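Local coordinates for protein VirX1 (Cyanophage Syn10, PDB 6QGM) that iodinates diverse substrates as a viral halogenase of the tryptophan halogenase family, probably using a flavin cofactor, at residues A21-L26 with N368-I373; A33-P38 with K187-K192; H52-L57 with T163-D168; R333-V338 with G387-C392. All coordinates share one frame; numbering follows the deposited sequence.

Contact 1. Residues A21-L26 with N368-I373; sequences AALSKL and NLVYLI
Leu369 opens the contact: its CD2 meets CD1 of Leu23 at 4.4 Å, a loose touch between branch ends. Val370 does most of the work. Its two methyls straddle the near side of helix 14-26, each taking a different turn. CG1, anti to the backbone N (chi1 166°), packs on Leu26, 3.7 Å from its CB, and the two side chains cross at about a right angle. CG2 takes the other direction and lies 3.9 Å from CD2 of Leu23, whose side chain runs past the valine the opposite way. The small CB of Ala22 also faces this methyl. One turn on, Ile373 sends CD1 to within 4.2 Å of the same Leu23 CD2, so a single leucine branch touches both residues. The helices run roughly parallel, with a crossing angle of -28° and segment axes 10.3 Å apart. A second subunit also packs here, its Tyr476 lying on Leu26 and Val370. Just beyond, Asn374 ND2 hydrogen-bonds Leu26 O. Between the two segments themselves there is no hydrogen bond or salt bridge: residues 21-26, on the helix that follows the first Rossmann strand, meet residues 368-373 through aliphatic carbon, and the fit rests on shape and burial.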
# COMPACT_ATOMS: atom_id res chain seq x y z
N ALA B 21 -35.61 -13.02 -7.18
CA ALA B 21 -35.96 -13.34 -5.77
C ALA B 21 -35.38 -12.26 -4.84
O ALA B 21 -36.16 -11.65 -4.08
CB ALA B 21 -35.45 -14.70 -5.39
N ALA B 22 -34.06 -12.04 -4.90
CA ALA B 22 -33.31 -11.04 -4.10
C ALA B 22 -33.95 -9.66 -4.23
O ALA B 22 -34.30 -9.07 -3.20
CB ALA B 22 -31.86 -11.00 -4.52
N LEU B 23 -34.11 -9.17 -5.46
CA LEU B 23 -34.68 -7.83 -5.74
C LEU B 23 -36.12 -7.76 -5.21
O LEU B 23 -36.45 -6.76 -4.56
CB LEU B 23 -34.61 -7.55 -7.25
CG LEU B 23 -33.21 -7.23 -7.79
CD1 LEU B 23 -33.24 -6.85 -9.27
CD2 LEU B 23 -32.54 -6.12 -7.00
N SER B 24 -36.94 -8.79 -5.47
CA SER B 24 -38.38 -8.82 -5.08
C SER B 24 -38.53 -8.73 -3.55
O SER B 24 -39.48 -8.07 -3.08
CB SER B 24 -39.09 -10.03 -5.64
OG SER B 24 -38.75 -11.20 -4.92
N LYS B 25 -37.61 -9.34 -2.81
CA LYS B 25 -37.66 -9.46 -1.33
C LYS B 25 -36.94 -8.27 -0.68
O LYS B 25 -37.55 -7.66 0.22
CB LYS B 25 -37.06 -10.80 -0.88
CG LYS B 25 -37.02 -11.01 0.63
CD LYS B 25 -37.23 -12.43 1.06
CE LYS B 25 -37.20 -12.59 2.57
NZ LYS B 25 -35.92 -12.12 3.16
N LEU B 26 -35.72 -7.93 -1.11
CA LEU B 26 -34.85 -6.91 -0.45
C LEU B 26 -35.09 -5.50 -1.04
O LEU B 26 -34.62 -4.53 -0.43
CB LEU B 26 -33.38 -7.32 -0.60
CG LEU B 26 -33.03 -8.73 -0.12
CD1 LEU B 26 -31.60 -9.10 -0.44
CD2 LEU B 26 -33.27 -8.87 1.36
N ASN B 368 -24.37 -6.47 -4.35
CA ASN B 368 -23.84 -5.11 -4.68
C ASN B 368 -24.93 -4.25 -5.35
O ASN B 368 -24.96 -3.02 -5.11
CB ASN B 368 -22.56 -5.18 -5.51
CG ASN B 368 -21.39 -5.76 -4.76
OD1 ASN B 368 -21.47 -5.97 -3.55
ND2 ASN B 368 -20.31 -6.02 -5.47
N LEU B 369 -25.79 -4.86 -6.15
CA LEU B 369 -26.93 -4.15 -6.81
C LEU B 369 -27.98 -3.79 -5.76
O LEU B 369 -28.42 -2.62 -5.75
CB LEU B 369 -27.52 -5.06 -7.89
CG LEU B 369 -28.57 -4.39 -8.77
CD1 LEU B 369 -27.97 -3.16 -9.45
CD2 LEU B 369 -29.11 -5.40 -9.78
N VAL B 370 -28.37 -4.76 -4.91
CA VAL B 370 -29.35 -4.59 -3.80
C VAL B 370 -28.84 -3.47 -2.89
O VAL B 370 -29.68 -2.64 -2.44
CB VAL B 370 -29.59 -5.89 -3.02
CG1 VAL B 370 -30.32 -5.65 -1.71
CG2 VAL B 370 -30.37 -6.90 -3.83
N TYR B 371 -27.53 -3.44 -2.65
CA TYR B 371 -26.86 -2.46 -1.76
C TYR B 371 -27.09 -1.05 -2.31
O TYR B 371 -27.53 -0.18 -1.55
CB TYR B 371 -25.37 -2.80 -1.60
CG TYR B 371 -24.60 -1.78 -0.81
CD1 TYR B 371 -24.53 -1.86 0.57
CD2 TYR B 371 -23.95 -0.73 -1.43
CE1 TYR B 371 -23.82 -0.93 1.32
CE2 TYR B 371 -23.26 0.22 -0.70
CZ TYR B 371 -23.20 0.12 0.68
OH TYR B 371 -22.52 1.06 1.40
N LEU B 372 -26.84 -0.83 -3.61
CA LEU B 372 -26.96 0.50 -4.26
C LEU B 372 -28.44 0.91 -4.37
O LEU B 372 -28.75 2.10 -4.18
CB LEU B 372 -26.28 0.44 -5.63
CG LEU B 372 -24.76 0.39 -5.61
CD1 LEU B 372 -24.21 0.43 -7.01
CD2 LEU B 372 -24.17 1.54 -4.80
N ILE B 373 -29.33 -0.02 -4.72
CA ILE B 373 -30.77 0.30 -4.94
C ILE B 373 -31.42 0.67 -3.59
O ILE B 373 -32.28 1.57 -3.61
CB ILE B 373 -31.46 -0.87 -5.66
CG1 ILE B 373 -31.01 -0.93 -7.13
CG2 ILE B 373 -32.97 -0.78 -5.53
CD1 ILE B 373 -31.55 -2.11 -7.91

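Contact 2. Residues A33-P38 with K187-K192; sequences ALIEDP and KHIQGK
Four backbone hydrogen bonds join Leu34 and Glu36 to the strand beside them, in the parallel part of the mixed sheet of the Rossmann-type fold. Leu34 N gives to Lys187 O, and Leu34 O receives from Ile189 N at 2.9 Å. Glu36 repeats the pattern: its N gives to Ile189 O, and its O takes the N-H of Gly191 at 3.0 Å. Residues 33 to 36 thereby pair in register with residues 187 to 190. Between these bonds the CA of Ile35 also comes close to Ile189 O.

On one face, Ala33, Ile35 and Ile189 form an apolar patch. The two isoleucines lie side by side, pointing the same way, with Ile35 CG1 4.0 Å from Ile189 CB, while Ile189 CD1 reaches Ala33 CB.

The other face carries Leu34, Glu36, His188 and Gln190. The extended side chain of Glu36, with CG anti to the backbone N (chi1 158°), carries the carboxylate to the edge of the imidazole, its plane turned 85° from the ring. There His188 NE2 makes a weak, bent hydrogen bond to Glu36 OE2, 2.9 Å long with an N-H...O angle of 135°. Past the strand end, the ring carbon Pro38 CG rests 3.8 Å from Gln190 CB.

Further out, Leu211 of the adjoining strand 206-211 touches both isoleucines. Trp17 of helix 14-26 helps to position the polar pair: its ring meets that of His188 edge-to-face, and its NE1 binds Glu36 OE1.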
# COMPACT_ATOMS: atom_id res chain seq x y z
N ALA B 33 -39.76 -7.53 -13.77
CA ALA B 33 -40.17 -8.53 -14.78
C ALA B 33 -38.96 -9.41 -15.10
O ALA B 33 -37.81 -8.89 -15.06
CB ALA B 33 -40.71 -7.85 -16.01
N LEU B 34 -39.20 -10.71 -15.34
CA LEU B 34 -38.16 -11.65 -15.83
C LEU B 34 -38.60 -12.25 -17.17
O LEU B 34 -39.66 -12.90 -17.21
CB LEU B 34 -37.89 -12.75 -14.80
CG LEU B 34 -36.67 -13.61 -15.11
CD1 LEU B 34 -35.93 -13.99 -13.85
CD2 LEU B 34 -37.04 -14.85 -15.92
N ILE B 35 -37.77 -12.05 -18.20
CA ILE B 35 -37.99 -12.55 -19.59
C ILE B 35 -37.18 -13.84 -19.74
O ILE B 35 -35.94 -13.80 -19.56
CB ILE B 35 -37.59 -11.47 -20.61
CG1 ILE B 35 -38.48 -10.23 -20.49
CG2 ILE B 35 -37.60 -12.04 -22.02
CD1 ILE B 35 -37.78 -8.95 -20.84
N GLU B 36 -37.88 -14.93 -20.05
CA GLU B 36 -37.32 -16.30 -20.14
C GLU B 36 -37.85 -16.89 -21.45
O GLU B 36 -39.03 -16.66 -21.75
CB GLU B 36 -37.70 -17.03 -18.86
CG GLU B 36 -37.69 -18.55 -18.93
CD GLU B 36 -38.25 -19.19 -17.67
OE1 GLU B 36 -37.56 -19.15 -16.65
OE2 GLU B 36 -39.40 -19.72 -17.70
N ASP B 37 -36.98 -17.54 -22.24
CA ASP B 37 -37.33 -18.19 -23.53
C ASP B 37 -37.80 -19.61 -23.23
O ASP B 37 -37.00 -20.43 -22.79
CB ASP B 37 -36.14 -18.20 -24.49
CG ASP B 37 -36.45 -18.71 -25.89
OD1 ASP B 37 -37.31 -19.61 -26.02
OD2 ASP B 37 -35.81 -18.18 -26.84
N PRO B 38 -39.10 -19.93 -23.43
CA PRO B 38 -39.59 -21.28 -23.18
C PRO B 38 -38.77 -22.36 -23.93
O PRO B 38 -38.55 -23.41 -23.37
CB PRO B 38 -41.04 -21.26 -23.69
CG PRO B 38 -41.44 -19.79 -23.71
CD PRO B 38 -40.16 -19.00 -23.85
N LYS B 187 -43.11 -10.29 -12.50
CA LYS B 187 -43.89 -10.56 -13.74
C LYS B 187 -43.07 -11.48 -14.65
O LYS B 187 -42.04 -11.04 -15.15
CB LYS B 187 -44.22 -9.24 -14.42
CG LYS B 187 -45.50 -9.25 -15.24
CD LYS B 187 -45.71 -7.87 -15.82
CE LYS B 187 -44.68 -7.53 -16.87
NZ LYS B 187 -43.97 -6.24 -16.64
N HIS B 188 -43.51 -12.72 -14.81
CA HIS B 188 -42.91 -13.75 -15.68
C HIS B 188 -43.36 -13.50 -17.12
O HIS B 188 -44.56 -13.57 -17.34
CB HIS B 188 -43.31 -15.14 -15.20
CG HIS B 188 -42.49 -16.24 -15.75
ND1 HIS B 188 -42.96 -17.53 -15.81
CD2 HIS B 188 -41.25 -16.26 -16.27
CE1 HIS B 188 -42.03 -18.30 -16.35
NE2 HIS B 188 -40.97 -17.54 -16.63
N ILE B 189 -42.43 -13.19 -18.02
CA ILE B 189 -42.71 -12.90 -19.46
C ILE B 189 -42.03 -13.96 -20.32
O ILE B 189 -40.78 -14.01 -20.32
CB ILE B 189 -42.27 -11.47 -19.83
CG1 ILE B 189 -43.07 -10.42 -19.05
CG2 ILE B 189 -42.35 -11.26 -21.34
CD1 ILE B 189 -42.54 -9.03 -19.22
N GLN B 190 -42.83 -14.78 -21.02
CA GLN B 190 -42.35 -15.87 -21.89
C GLN B 190 -42.04 -15.26 -23.26
O GLN B 190 -42.95 -14.68 -23.86
CB GLN B 190 -43.41 -16.97 -22.02
CG GLN B 190 -43.91 -17.57 -20.70
CD GLN B 190 -43.01 -18.64 -20.14
OE1 GLN B 190 -41.94 -18.35 -19.59
NE2 GLN B 190 -43.42 -19.89 -20.27
N GLY B 191 -40.80 -15.35 -23.72
CA GLY B 191 -40.39 -14.72 -24.98
C GLY B 191 -38.89 -14.76 -25.21
O GLY B 191 -38.14 -14.95 -24.26
N LYS B 192 -38.51 -14.64 -26.48
CA LYS B 192 -37.12 -14.54 -26.97
C LYS B 192 -36.83 -13.05 -27.20
O LYS B 192 -37.61 -12.42 -27.95
CB LYS B 192 -36.97 -15.36 -28.26
CG LYS B 192 -35.63 -15.21 -28.98
CD LYS B 192 -35.36 -16.26 -30.01
CE LYS B 192 -34.28 -15.85 -30.98
NZ LYS B 192 -34.41 -16.64 -32.23

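Contact 3. Residues H52-L57 with T163-D168; sequences HFNKFL and TAYHID
The ring of Tyr165 is the main bump here, fitting into a notch on helix 52-59 bounded by Phe53, Asn54 and Leu57. From the strand, Tyr165 holds CG anti to its carbonyl carbon (chi1 -50°), which carries the ring out over the helix. CD1 of the tyrosine comes to the edge of the Phe53 ring, 3.7 Å from Phe53 CD2; the two planes are inclined at 65° and the side chains cross at about a right angle. Leu57, its side chain running head-on to the tyrosine's, sets CD1 against CE1 on the same side of the ring plane as Phe53. The amide of Asn54 lies at the ring's edge, with OD1 3.3 Å from both CE1 and OH.

A smaller bump lies further along the strand, where the CD1 methyl of Ile167 approaches the Phe53 ring, 4.0 Å from its CZ. At the other end, Asn54 ND2 donates to Thr163 O at 3.2 Å. The acceptor lies near the amide plane, but the donor stands well above the carbonyl plane. The same ND2 also binds Gly51 O, while Tyr165 OH has Asp64 as its partner. Trp67 adds another wall, packing edge-to-face with Tyr165 and touching Phe53, Leu57 and Ile167. With segment axes at 83°, this is a helix laid across the central strand of a three-stranded antiparallel sheet, an aromatic-rich alpha/beta packing.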
# COMPACT_ATOMS: atom_id res chain seq x y z
N HIS B 52 -19.78 -17.84 0.97
CA HIS B 52 -20.46 -16.61 0.48
C HIS B 52 -21.97 -16.88 0.29
O HIS B 52 -22.78 -16.00 0.61
CB HIS B 52 -19.83 -16.14 -0.87
CG HIS B 52 -18.74 -15.10 -0.82
ND1 HIS B 52 -17.43 -15.39 -0.42
CD2 HIS B 52 -18.75 -13.80 -1.18
CE1 HIS B 52 -16.71 -14.29 -0.49
NE2 HIS B 52 -17.49 -13.29 -0.95
N PHE B 53 -22.31 -18.05 -0.24
CA PHE B 53 -23.69 -18.50 -0.57
C PHE B 53 -24.59 -18.47 0.66
O PHE B 53 -25.80 -18.22 0.51
CB PHE B 53 -23.65 -19.91 -1.16
CG PHE B 53 -24.92 -20.38 -1.82
CD1 PHE B 53 -25.43 -19.74 -2.94
CD2 PHE B 53 -25.59 -21.50 -1.35
CE1 PHE B 53 -26.58 -20.20 -3.56
CE2 PHE B 53 -26.75 -21.94 -1.96
CZ PHE B 53 -27.24 -21.29 -3.07
N ASN B 54 -24.01 -18.73 1.84
CA ASN B 54 -24.75 -18.74 3.13
C ASN B 54 -25.34 -17.33 3.37
O ASN B 54 -26.51 -17.25 3.83
CB ASN B 54 -23.89 -19.26 4.28
CG ASN B 54 -23.60 -20.74 4.23
OD1 ASN B 54 -24.47 -21.56 4.54
ND2 ASN B 54 -22.38 -21.10 3.85
N LYS B 55 -24.58 -16.27 3.07
CA LYS B 55 -25.04 -14.86 3.23
C LYS B 55 -26.29 -14.64 2.36
O LYS B 55 -27.25 -14.03 2.86
CB LYS B 55 -23.96 -13.87 2.80
CG LYS B 55 -24.24 -12.40 3.02
CD LYS B 55 -23.57 -11.51 2.00
CE LYS B 55 -23.53 -10.08 2.47
NZ LYS B 55 -22.42 -9.33 1.85
N PHE B 56 -26.26 -15.11 1.11
CA PHE B 56 -27.39 -15.01 0.16
C PHE B 56 -28.59 -15.72 0.78
O PHE B 56 -29.68 -15.11 0.90
CB PHE B 56 -27.00 -15.58 -1.21
CG PHE B 56 -28.09 -15.49 -2.25
CD1 PHE B 56 -28.25 -14.33 -2.99
CD2 PHE B 56 -28.97 -16.54 -2.46
CE1 PHE B 56 -29.29 -14.21 -3.90
CE2 PHE B 56 -29.99 -16.43 -3.39
CZ PHE B 56 -30.15 -15.27 -4.11
N LEU B 57 -28.41 -16.98 1.20
CA LEU B 57 -29.51 -17.79 1.79
C LEU B 57 -30.09 -17.07 3.01
O LEU B 57 -31.34 -17.00 3.12
CB LEU B 57 -28.96 -19.17 2.14
CG LEU B 57 -28.66 -20.07 0.94
CD1 LEU B 57 -27.80 -21.25 1.37
CD2 LEU B 57 -29.95 -20.52 0.27
N THR B 163 -20.41 -24.67 6.57
CA THR B 163 -20.92 -25.69 5.62
C THR B 163 -21.61 -24.97 4.47
O THR B 163 -22.53 -24.18 4.75
CB THR B 163 -21.85 -26.70 6.30
OG1 THR B 163 -21.21 -27.22 7.47
CG2 THR B 163 -22.18 -27.86 5.40
N ALA B 164 -21.15 -25.22 3.25
CA ALA B 164 -21.79 -24.79 1.98
C ALA B 164 -22.52 -25.99 1.37
O ALA B 164 -22.79 -26.96 2.11
CB ALA B 164 -20.76 -24.21 1.05
N TYR B 165 -22.84 -25.95 0.07
CA TYR B 165 -23.87 -26.82 -0.57
C TYR B 165 -23.45 -27.22 -1.98
O TYR B 165 -22.78 -26.43 -2.66
CB TYR B 165 -25.21 -26.08 -0.61
CG TYR B 165 -25.63 -25.48 0.71
CD1 TYR B 165 -25.22 -24.21 1.09
CD2 TYR B 165 -26.44 -26.17 1.60
CE1 TYR B 165 -25.60 -23.65 2.30
CE2 TYR B 165 -26.82 -25.63 2.82
CZ TYR B 165 -26.40 -24.36 3.17
OH TYR B 165 -26.79 -23.83 4.36
N HIS B 166 -23.80 -28.44 -2.38
CA HIS B 166 -23.92 -28.91 -3.79
C HIS B 166 -25.38 -28.77 -4.20
O HIS B 166 -26.23 -29.24 -3.44
CB HIS B 166 -23.43 -30.36 -3.94
CG HIS B 166 -22.04 -30.58 -3.46
ND1 HIS B 166 -21.76 -31.38 -2.37
CD2 HIS B 166 -20.86 -30.15 -3.92
CE1 HIS B 166 -20.46 -31.43 -2.19
NE2 HIS B 166 -19.88 -30.69 -3.14
N ILE B 167 -25.68 -28.11 -5.31
CA ILE B 167 -27.08 -27.83 -5.76
C ILE B 167 -27.21 -28.14 -7.25
O ILE B 167 -26.20 -28.03 -7.98
CB ILE B 167 -27.46 -26.37 -5.44
CG1 ILE B 167 -26.72 -25.38 -6.33
CG2 ILE B 167 -27.24 -26.06 -3.95
CD1 ILE B 167 -27.08 -23.94 -6.09
N ASP B 168 -28.41 -28.53 -7.67
CA ASP B 168 -28.87 -28.45 -9.08
C ASP B 168 -29.32 -27.01 -9.28
O ASP B 168 -30.36 -26.63 -8.69
CB ASP B 168 -29.97 -29.49 -9.34
CG ASP B 168 -30.66 -29.42 -10.69
OD1 ASP B 168 -30.76 -28.32 -11.26
OD2 ASP B 168 -31.12 -30.47 -11.16

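Contact 4. Residues R333-V338 with G387-C392; sequences RTRAWV and GFNYTC
The amide of Asn389 grips the backbone around Ala336 and Trp337, and three hydrogen bonds carry the polar part of this contact. OD1 receives Trp337 N at 2.7 Å, with a weaker, more bent bond from Ala336 N at 3.2 Å. ND2 then gives a nearly straight bond, 173° at the hydrogen, to Trp337 O at 3.0 Å, with the acceptor almost in the amide plane. A single side chain thus engages both the N-H and the C=O of Trp337, much as a neighbouring strand would, and the paired bonds fix the amide's rotation. Asn389 CG sits anti to its carbonyl carbon (chi1 -72°), which presents the amide to the loop. The aliphatic part of Arg335 passes across the nitrogen end of that amide at a slant, with CG 3.7 Å from ND2, while its guanidinium pairs with Glu239.

Aromatic and apolar contacts fill in alongside. Trp337 turns the edge of its six-membered ring to the face of Phe388 in a T-shaped pair, planes at 87° and CE3 3.8 Å from Phe388 CG. Ala336 CB sits at the edge of the same phenylalanine ring and also touches Cys392 SG, 3.7 Å away.

In the wider fold, helix 382-408 packs against both residues 333-338 and helix 360-373; Asn368 of the latter packs on Phe388 and Thr391, Leu369 reaches Trp337 itself, and Val342 of strand 341-343 touches both Trp337 and Phe388.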
# COMPACT_ATOMS: atom_id res chain seq x y z
N ARG B 333 -16.01 -9.30 -18.82
CA ARG B 333 -16.25 -8.04 -19.54
C ARG B 333 -15.42 -6.95 -18.83
O ARG B 333 -15.15 -7.07 -17.61
CB ARG B 333 -17.74 -7.71 -19.55
CG ARG B 333 -18.62 -8.79 -20.16
CD ARG B 333 -18.41 -8.89 -21.66
NE ARG B 333 -18.83 -10.18 -22.20
CZ ARG B 333 -18.75 -10.49 -23.48
NH1 ARG B 333 -18.31 -9.60 -24.35
NH2 ARG B 333 -19.13 -11.68 -23.89
N THR B 334 -15.03 -5.91 -19.57
CA THR B 334 -14.21 -4.79 -19.04
C THR B 334 -15.04 -3.98 -18.04
O THR B 334 -14.45 -3.21 -17.27
CB THR B 334 -13.65 -3.96 -20.21
OG1 THR B 334 -14.72 -3.46 -21.00
CG2 THR B 334 -12.76 -4.78 -21.12
N ARG B 335 -16.37 -4.15 -18.06
CA ARG B 335 -17.31 -3.53 -17.10
C ARG B 335 -18.56 -4.40 -16.99
O ARG B 335 -18.96 -5.00 -18.01
CB ARG B 335 -17.75 -2.14 -17.58
CG ARG B 335 -16.69 -1.06 -17.40
CD ARG B 335 -17.21 0.29 -17.85
NE ARG B 335 -17.59 0.23 -19.25
CZ ARG B 335 -18.24 1.19 -19.90
NH1 ARG B 335 -18.55 2.32 -19.29
NH2 ARG B 335 -18.55 1.03 -21.17
N ALA B 336 -19.16 -4.44 -15.80
CA ALA B 336 -20.39 -5.20 -15.49
C ALA B 336 -21.62 -4.31 -15.72
O ALA B 336 -22.63 -4.81 -16.28
CB ALA B 336 -20.32 -5.67 -14.07
N TRP B 337 -21.53 -3.04 -15.29
CA TRP B 337 -22.61 -2.03 -15.42
C TRP B 337 -22.24 -1.05 -16.53
O TRP B 337 -21.30 -0.27 -16.33
CB TRP B 337 -22.82 -1.33 -14.09
CG TRP B 337 -24.16 -0.68 -13.94
CD1 TRP B 337 -24.95 -0.15 -14.93
CD2 TRP B 337 -24.87 -0.48 -12.71
NE1 TRP B 337 -26.10 0.36 -14.39
CE2 TRP B 337 -26.08 0.17 -13.03
CE3 TRP B 337 -24.61 -0.80 -11.38
CZ2 TRP B 337 -27.03 0.51 -12.06
CZ3 TRP B 337 -25.54 -0.47 -10.42
CH2 TRP B 337 -26.73 0.20 -10.76
N VAL B 338 -22.92 -1.14 -17.67
CA VAL B 338 -22.70 -0.27 -18.86
C VAL B 338 -24.04 0.36 -19.22
O VAL B 338 -25.01 -0.40 -19.43
CB VAL B 338 -22.13 -1.08 -20.04
CG1 VAL B 338 -22.04 -0.26 -21.30
CG2 VAL B 338 -20.79 -1.70 -19.69
N GLY B 387 -17.98 2.44 -8.95
CA GLY B 387 -17.62 1.70 -7.73
C GLY B 387 -18.02 0.25 -7.81
O GLY B 387 -17.22 -0.60 -7.40
N PHE B 388 -19.22 -0.04 -8.31
CA PHE B 388 -19.77 -1.41 -8.55
C PHE B 388 -18.84 -2.18 -9.50
O PHE B 388 -18.50 -3.34 -9.24
CB PHE B 388 -21.18 -1.30 -9.14
CG PHE B 388 -21.85 -2.60 -9.45
CD1 PHE B 388 -21.59 -3.29 -10.62
CD2 PHE B 388 -22.77 -3.13 -8.58
CE1 PHE B 388 -22.23 -4.49 -10.90
CE2 PHE B 388 -23.42 -4.32 -8.86
CZ PHE B 388 -23.13 -5.02 -10.01
N ASN B 389 -18.46 -1.53 -10.61
CA ASN B 389 -17.56 -2.10 -11.65
C ASN B 389 -16.21 -2.39 -10.99
O ASN B 389 -15.71 -3.50 -11.14
CB ASN B 389 -17.47 -1.18 -12.88
CG ASN B 389 -18.73 -1.17 -13.72
OD1 ASN B 389 -19.56 -2.08 -13.64
ND2 ASN B 389 -18.89 -0.15 -14.55
N TYR B 390 -15.66 -1.45 -10.24
CA TYR B 390 -14.35 -1.62 -9.57
C TYR B 390 -14.43 -2.78 -8.58
O TYR B 390 -13.58 -3.68 -8.64
CB TYR B 390 -13.87 -0.35 -8.88
CG TYR B 390 -12.51 -0.53 -8.25
CD1 TYR B 390 -12.36 -1.16 -7.03
CD2 TYR B 390 -11.36 -0.15 -8.92
CE1 TYR B 390 -11.12 -1.38 -6.47
CE2 TYR B 390 -10.11 -0.35 -8.36
CZ TYR B 390 -9.98 -0.97 -7.13
OH TYR B 390 -8.74 -1.13 -6.58
N THR B 391 -15.41 -2.79 -7.69
CA THR B 391 -15.54 -3.82 -6.64
C THR B 391 -15.57 -5.21 -7.28
O THR B 391 -14.85 -6.10 -6.80
CB THR B 391 -16.77 -3.58 -5.77
OG1 THR B 391 -16.48 -2.34 -5.11
CG2 THR B 391 -17.07 -4.70 -4.79
N CYS B 392 -16.35 -5.39 -8.33
CA CYS B 392 -16.66 -6.75 -8.83
C CYS B 392 -15.55 -7.19 -9.79
O CYS B 392 -15.28 -8.41 -9.88
CB CYS B 392 -18.07 -6.81 -9.40
SG CYS B 392 -18.15 -6.59 -11.18

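From the N terminus, helix 14-26 opens contact 1, which closes only 342 residues later on helix 360-373. Within that long loop lies contact 2, joining strand 31-36 to strand 187-198, and within contact 2 lies contact 3, where helix 52-59 meets strand 164-168. Contact 4 begins after contacts 2 and 3 have closed, at residues 333-338, and crosses contact 1 along the chain before it ends on helix 382-408. Contacts 1 and 4 touch through Asn368 and Leu369, which pack on Phe388 and Trp337, and contact 1 reaches contact 3 through Ala22 and Phe56. Contacts 2 and 4 touch the same eight-stranded sheet, about 26 Å apart between centres.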